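Local coordinates for protein transcriptional regulator (Vibrio virus VP882, PDB 7DWM) that binds the small molecule 3,5-dimethylpyrazin-2-ol in a PAS-type sensory domain and, through a LuxR-family helix-turn-helix, probably binds DNA to regulate transcription, at residues Leu17-Gly29 / Val36-Val48. Residues are numbered along the deposited sequence; the frame is centred on the assembly and turned at random.
With A1U (3,5-dimethylpyrazin-2-ol), chain C.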
loop_
_atom_site.group_PDB
_atom_site.type_symbol
_atom_site.label_atom_id
_atom_site.label_comp_id
_atom_site.label_asym_id
_atom_site.label_seq_id
_atom_site.Cartn_x
_atom_site.Cartn_y
_atom_site.Cartn_z
ATOM N N LEU A 17 17.512 -3.160 18.298
ATOM C CA LEU A 17 16.734 -2.571 17.212
ATOM C C LEU A 17 17.574 -1.648 16.327
ATOM O O LEU A 17 17.286 -1.514 15.134
ATOM C CB LEU A 17 15.534 -1.789 17.755
ATOM C CG LEU A 17 14.452 -2.525 18.564
ATOM C CD1 LEU A 17 13.371 -1.525 18.930
ATOM C CD2 LEU A 17 13.855 -3.720 17.822
ATOM N N ILE A 18 18.638 -1.033 16.864
ATOM C CA ILE A 18 19.630 -0.404 15.975
ATOM C C ILE A 18 20.411 -1.421 15.146
ATOM O O ILE A 18 20.706 -1.163 13.970
ATOM C CB ILE A 18 20.556 0.643 16.657
ATOM C CG1 ILE A 18 19.876 1.666 17.607
ATOM C CG2 ILE A 18 21.770 1.023 15.850
ATOM C CD1 ILE A 18 20.073 1.483 19.111
ATOM N N HIS A 19 20.761 -2.585 15.698
ATOM C CA HIS A 19 21.354 -3.565 14.788
ATOM C C HIS A 19 20.357 -3.957 13.697
ATOM O O HIS A 19 20.732 -4.152 12.535
ATOM C CB HIS A 19 21.842 -4.817 15.504
ATOM C CG HIS A 19 22.352 -5.841 14.540
ATOM N ND1 HIS A 19 23.524 -5.670 13.834
ATOM C CD2 HIS A 19 21.809 -6.995 14.084
ATOM C CE1 HIS A 19 23.706 -6.696 13.023
ATOM N NE2 HIS A 19 22.676 -7.511 13.151
ATOM N N PHE A 20 19.081 -4.079 14.064
ATOM C CA PHE A 20 18.025 -4.374 13.098
ATOM C C PHE A 20 17.969 -3.324 11.991
ATOM O O PHE A 20 18.043 -3.656 10.802
ATOM C CB PHE A 20 16.686 -4.477 13.836
ATOM C CG PHE A 20 15.494 -4.618 12.932
ATOM C CD1 PHE A 20 14.441 -3.731 13.031
ATOM C CD2 PHE A 20 15.405 -5.650 12.013
ATOM C CE1 PHE A 20 13.343 -3.836 12.212
ATOM C CE2 PHE A 20 14.295 -5.772 11.201
ATOM C CZ PHE A 20 13.263 -4.859 11.301
ATOM N N PHE A 21 17.831 -2.049 12.366
ATOM C CA PHE A 21 17.685 -0.970 11.391
ATOM C C PHE A 21 18.936 -0.763 10.543
ATOM O O PHE A 21 18.824 -0.383 9.372
ATOM C CB PHE A 21 17.319 0.334 12.101
ATOM C CG PHE A 21 16.052 0.251 12.894
ATOM C CD1 PHE A 21 14.965 -0.456 12.413
ATOM C CD2 PHE A 21 15.946 0.874 14.123
ATOM C CE1 PHE A 21 13.797 -0.538 13.146
ATOM C CE2 PHE A 21 14.788 0.785 14.858
ATOM C CZ PHE A 21 13.709 0.081 14.369
ATOM N N GLY A 22 20.127 -0.992 11.101
ATOM C CA GLY A 22 21.348 -0.759 10.348
ATOM C C GLY A 22 21.593 -1.675 9.165
ATOM O O GLY A 22 22.598 -1.493 8.470
ATOM N N ASN A 23 20.722 -2.648 8.908
ATOM C CA ASN A 23 20.903 -3.584 7.800
ATOM C C ASN A 23 19.628 -3.690 6.970
ATOM O O ASN A 23 19.191 -4.776 6.582
ATOM C CB ASN A 23 21.339 -4.957 8.313
ATOM C CG ASN A 23 22.495 -4.874 9.287
ATOM O OD1 ASN A 23 22.333 -4.421 10.416
ATOM N ND2 ASN A 23 23.667 -5.328 8.860
ATOM N N GLN A 24 19.017 -2.541 6.681
ATOM C CA GLN A 24 17.922 -2.422 5.728
ATOM C C GLN A 24 18.170 -1.210 4.840
ATOM O O GLN A 24 18.578 -0.150 5.338
ATOM C CB GLN A 24 16.552 -2.287 6.409
ATOM C CG GLN A 24 16.329 -3.231 7.580
ATOM C CD GLN A 24 15.147 -4.142 7.350
ATOM O OE1 GLN A 24 14.741 -4.368 6.212
ATOM N NE2 GLN A 24 14.584 -4.666 8.425
ATOM N N PRO A 25 17.932 -1.329 3.531
ATOM C CA PRO A 25 18.116 -0.167 2.647
ATOM C C PRO A 25 17.101 0.937 2.885
ATOM O O PRO A 25 17.299 2.052 2.386
ATOM C CB PRO A 25 17.962 -0.764 1.239
ATOM C CG PRO A 25 18.150 -2.240 1.414
ATOM C CD PRO A 25 17.608 -2.546 2.773
ATOM N N ASP A 26 16.032 0.666 3.629
ATOM C CA ASP A 26 15.012 1.658 3.911
ATOM C C ASP A 26 15.471 2.615 5.009
ATOM O O ASP A 26 16.219 2.227 5.910
ATOM C CB ASP A 26 13.723 0.980 4.361
ATOM C CG ASP A 26 12.962 0.349 3.220
ATOM O OD1 ASP A 26 11.896 -0.247 3.486
ATOM O OD2 ASP A 26 13.424 0.445 2.062
ATOM N N PRO A 27 15.043 3.874 4.947
ATOM C CA PRO A 27 15.194 4.760 6.107
ATOM C C PRO A 27 14.410 4.243 7.305
ATOM O O PRO A 27 13.175 4.184 7.275
ATOM C CB PRO A 27 14.646 6.099 5.598
ATOM C CG PRO A 27 14.837 6.044 4.121
ATOM C CD PRO A 27 14.622 4.606 3.740
ATOM N N TRP A 28 15.122 3.863 8.362
ATOM C CA TRP A 28 14.526 3.304 9.566
ATOM C C TRP A 28 14.998 4.110 10.768
ATOM O O TRP A 28 16.129 4.603 10.791
ATOM C CB TRP A 28 14.932 1.836 9.758
ATOM C CG TRP A 28 14.046 0.792 9.130
ATOM C CD1 TRP A 28 14.304 0.072 7.998
ATOM C CD2 TRP A 28 12.789 0.315 9.629
ATOM N NE1 TRP A 28 13.279 -0.810 7.752
ATOM C CE2 TRP A 28 12.337 -0.680 8.739
ATOM C CE3 TRP A 28 11.996 0.643 10.732
ATOM C CZ2 TRP A 28 11.131 -1.352 8.922
ATOM C CZ3 TRP A 28 10.802 -0.028 10.914
ATOM C CH2 TRP A 28 10.379 -1.013 10.013
ATOM N N GLY A 29 14.142 4.239 11.775
ATOM C CA GLY A 29 14.598 4.903 12.989
ATOM C C GLY A 29 13.536 4.899 14.064
ATOM O O GLY A 29 12.410 4.448 13.851
ATOM N N VAL A 36 12.528 13.268 20.057
ATOM C CA VAL A 36 13.968 13.402 19.894
ATOM C C VAL A 36 14.552 12.076 19.422
ATOM O O VAL A 36 14.227 11.014 19.967
ATOM C CB VAL A 36 14.620 13.866 21.206
ATOM C CG1 VAL A 36 16.019 14.349 20.966
ATOM C CG2 VAL A 36 13.793 14.977 21.835
ATOM N N PHE A 37 15.418 12.137 18.409
ATOM C CA PHE A 37 15.984 10.940 17.792
ATOM C C PHE A 37 16.759 10.107 18.808
ATOM O O PHE A 37 17.554 10.647 19.583
ATOM C CB PHE A 37 16.928 11.338 16.652
ATOM C CG PHE A 37 16.242 11.613 15.345
ATOM C CD1 PHE A 37 16.913 12.273 14.327
ATOM C CD2 PHE A 37 14.939 11.203 15.125
ATOM C CE1 PHE A 37 16.292 12.527 13.116
ATOM C CE2 PHE A 37 14.316 11.452 13.918
ATOM C CZ PHE A 37 14.992 12.115 12.916
ATOM N N ILE A 38 16.543 8.793 18.818
ATOM C CA ILE A 38 17.448 7.894 19.525
ATOM C C ILE A 38 18.383 7.181 18.552
ATOM O O ILE A 38 19.568 7.004 18.839
ATOM C CB ILE A 38 16.699 6.887 20.428
ATOM C CG1 ILE A 38 15.973 7.593 21.589
ATOM C CG2 ILE A 38 17.690 5.837 20.977
ATOM C CD1 ILE A 38 14.586 7.982 21.359
ATOM N N TYR A 39 17.875 6.771 17.394
ATOM C CA TYR A 39 18.745 6.264 16.344
ATOM C C TYR A 39 18.047 6.392 14.998
ATOM O O TYR A 39 16.817 6.410 14.917
ATOM C CB TYR A 39 19.146 4.802 16.573
ATOM C CG TYR A 39 20.037 4.278 15.470
ATOM C CD1 TYR A 39 19.545 3.398 14.510
ATOM C CD2 TYR A 39 21.360 4.691 15.368
ATOM C CE1 TYR A 39 20.355 2.935 13.477
ATOM C CE2 TYR A 39 22.180 4.231 14.354
ATOM C CZ TYR A 39 21.677 3.350 13.413
ATOM O OH TYR A 39 22.497 2.887 12.411
ATOM N N ALA A 40 18.860 6.482 13.949
ATOM C CA ALA A 40 18.393 6.425 12.572
ATOM C C ALA A 40 19.525 5.840 11.746
ATOM O O ALA A 40 20.676 6.259 11.890
ATOM C CB ALA A 40 17.996 7.810 12.046
ATOM N N ASN A 41 19.201 4.856 10.912
ATOM C CA ASN A 41 20.215 4.187 10.118
ATOM C C ASN A 41 20.822 5.163 9.112
ATOM O O ASN A 41 20.382 6.307 8.967
ATOM C CB ASN A 41 19.616 2.975 9.403
ATOM C CG ASN A 41 18.369 3.324 8.607
ATOM O OD1 ASN A 41 17.879 4.452 8.660
ATOM N ND2 ASN A 41 17.849 2.352 7.866
ATOM N N GLN A 42 21.861 4.700 8.420
ATOM C CA GLN A 42 22.485 5.536 7.399
ATOM C C GLN A 42 21.538 5.911 6.262
ATOM O O GLN A 42 21.658 7.037 5.751
ATOM C CB GLN A 42 23.740 4.842 6.855
ATOM C CG GLN A 42 24.527 5.680 5.856
ATOM C CD GLN A 42 25.724 4.944 5.287
ATOM O OE1 GLN A 42 25.808 4.713 4.081
ATOM N NE2 GLN A 42 26.661 4.577 6.154
ATOM N N PRO A 43 20.606 5.056 5.815
ATOM C CA PRO A 43 19.622 5.529 4.820
ATOM C C PRO A 43 18.846 6.766 5.248
ATOM O O PRO A 43 18.753 7.731 4.473
ATOM C CB PRO A 43 18.709 4.308 4.647
ATOM C CG PRO A 43 19.612 3.154 4.867
ATOM C CD PRO A 43 20.581 3.585 5.938
ATOM N N PHE A 44 18.291 6.780 6.465
ATOM C CA PHE A 44 17.506 7.939 6.879
ATOM C C PHE A 44 18.382 9.173 7.017
ATOM O O PHE A 44 17.997 10.264 6.581
ATOM C CB PHE A 44 16.769 7.678 8.189
ATOM C CG PHE A 44 15.938 8.846 8.634
ATOM C CD1 PHE A 44 16.428 9.761 9.552
ATOM C CD2 PHE A 44 14.685 9.060 8.089
ATOM C CE1 PHE A 44 15.673 10.845 9.939
ATOM C CE2 PHE A 44 13.923 10.143 8.475
ATOM C CZ PHE A 44 14.419 11.038 9.399
ATOM N N ARG A 45 19.550 9.031 7.645
ATOM C CA ARG A 45 20.429 10.180 7.776
ATOM C C ARG A 45 20.936 10.656 6.425
ATOM O O ARG A 45 21.269 11.833 6.286
ATOM C CB ARG A 45 21.629 9.842 8.663
ATOM C CG ARG A 45 21.359 9.775 10.157
ATOM C CD ARG A 45 22.669 9.586 10.917
ATOM N NE ARG A 45 23.721 9.051 10.052
ATOM C CZ ARG A 45 24.107 7.780 10.036
ATOM N NH1 ARG A 45 23.532 6.897 10.842
ATOM N NH2 ARG A 45 25.071 7.388 9.211
ATOM N N GLU A 46 20.924 9.801 5.408
ATOM C CA GLU A 46 21.316 10.218 4.071
ATOM C C GLU A 46 20.172 10.818 3.272
ATOM O O GLU A 46 20.426 11.559 2.314
ATOM C CB GLU A 46 21.905 9.031 3.306
ATOM C CG GLU A 46 22.700 9.424 2.079
ATOM C CD GLU A 46 23.947 8.588 1.910
ATOM O OE1 GLU A 46 24.245 7.770 2.807
ATOM O OE2 GLU A 46 24.627 8.749 0.876
ATOM N N LEU A 47 18.923 10.543 3.645
ATOM C CA LEU A 47 17.806 11.176 2.950
ATOM C C LEU A 47 17.653 12.625 3.395
ATOM O O LEU A 47 17.311 13.501 2.593
ATOM C CB LEU A 47 16.525 10.384 3.194
ATOM C CG LEU A 47 15.253 10.946 2.566
ATOM C CD1 LEU A 47 15.198 10.522 1.113
ATOM C CD2 LEU A 47 14.006 10.482 3.307
ATOM N N VAL A 48 17.915 12.894 4.672
ATOM C CA VAL A 48 18.177 14.247 5.139
ATOM C C VAL A 48 19.644 14.489 4.798
ATOM O O VAL A 48 20.363 13.546 4.448
ATOM C CB VAL A 48 17.862 14.372 6.644
ATOM C CG1 VAL A 48 18.209 15.753 7.202
ATOM C CG2 VAL A 48 16.391 14.059 6.900
HETATM C CAB A1U C . 9.276 12.622 7.687
HETATM C CAC A1U C . 10.678 12.437 7.608
HETATM C CAE A1U C . 10.673 11.656 9.818
HETATM C CAF A1U C . 9.279 11.876 9.806
HETATM C CAG A1U C . 11.401 12.777 6.333
HETATM C CAH A1U C . 11.402 11.118 11.011
HETATM N NAA A1U C . 8.544 12.347 8.799
HETATM N NAD A1U C . 11.350 11.949 8.691
HETATM O OAI A1U C . 8.613 11.556 11.005
#
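The side-chain oxygen of N41 is gripped by two backbone amides: W28 N donates to N41 OD1 at 2.8 Å, and F44 N does so from the opposite face of the amide plane at 3.2 Å. N41 sits at the N-cap of helix 42-47, and the bond from F44 N is its capping bond, a textbook use of asparagine. N41 ND2 donates to segment 17-29, meeting the carbonyl of D26 in its plane and lying above the carbonyl plane of F21, 3.3 Å from F21 O. A chi1 of 53° sets the amide between backbone N and carbonyl carbon, turned toward the connection between helix 7-21 and strand 28-32. The N41 backbone joins in, N41 N reaching W28 O at 3.1 Å, just beyond the antiparallel non-hydrogen-bonded pair G29 and A40 of the hairpin.

Apolar contacts flank this polar centre. I18 lays its CG2 over the middle of the Y39 ring, a CH-pi contact 3.3 Å from the centroid. On the helix side, P27 CB packs against F44 CB at 3.7 Å and also meets the F44 ring at its edge, while the ring's CE2-CZ edge meets ring nitrogen NAD of 3,5-dimethylpyrazin-2-ol. With OD1 accepting twice and ND2 donating twice, the buried N41 amide meets its polar needs and links the end of helix 7-21, the start of strand 28-32 and the helix bearing ligand-contacting F44.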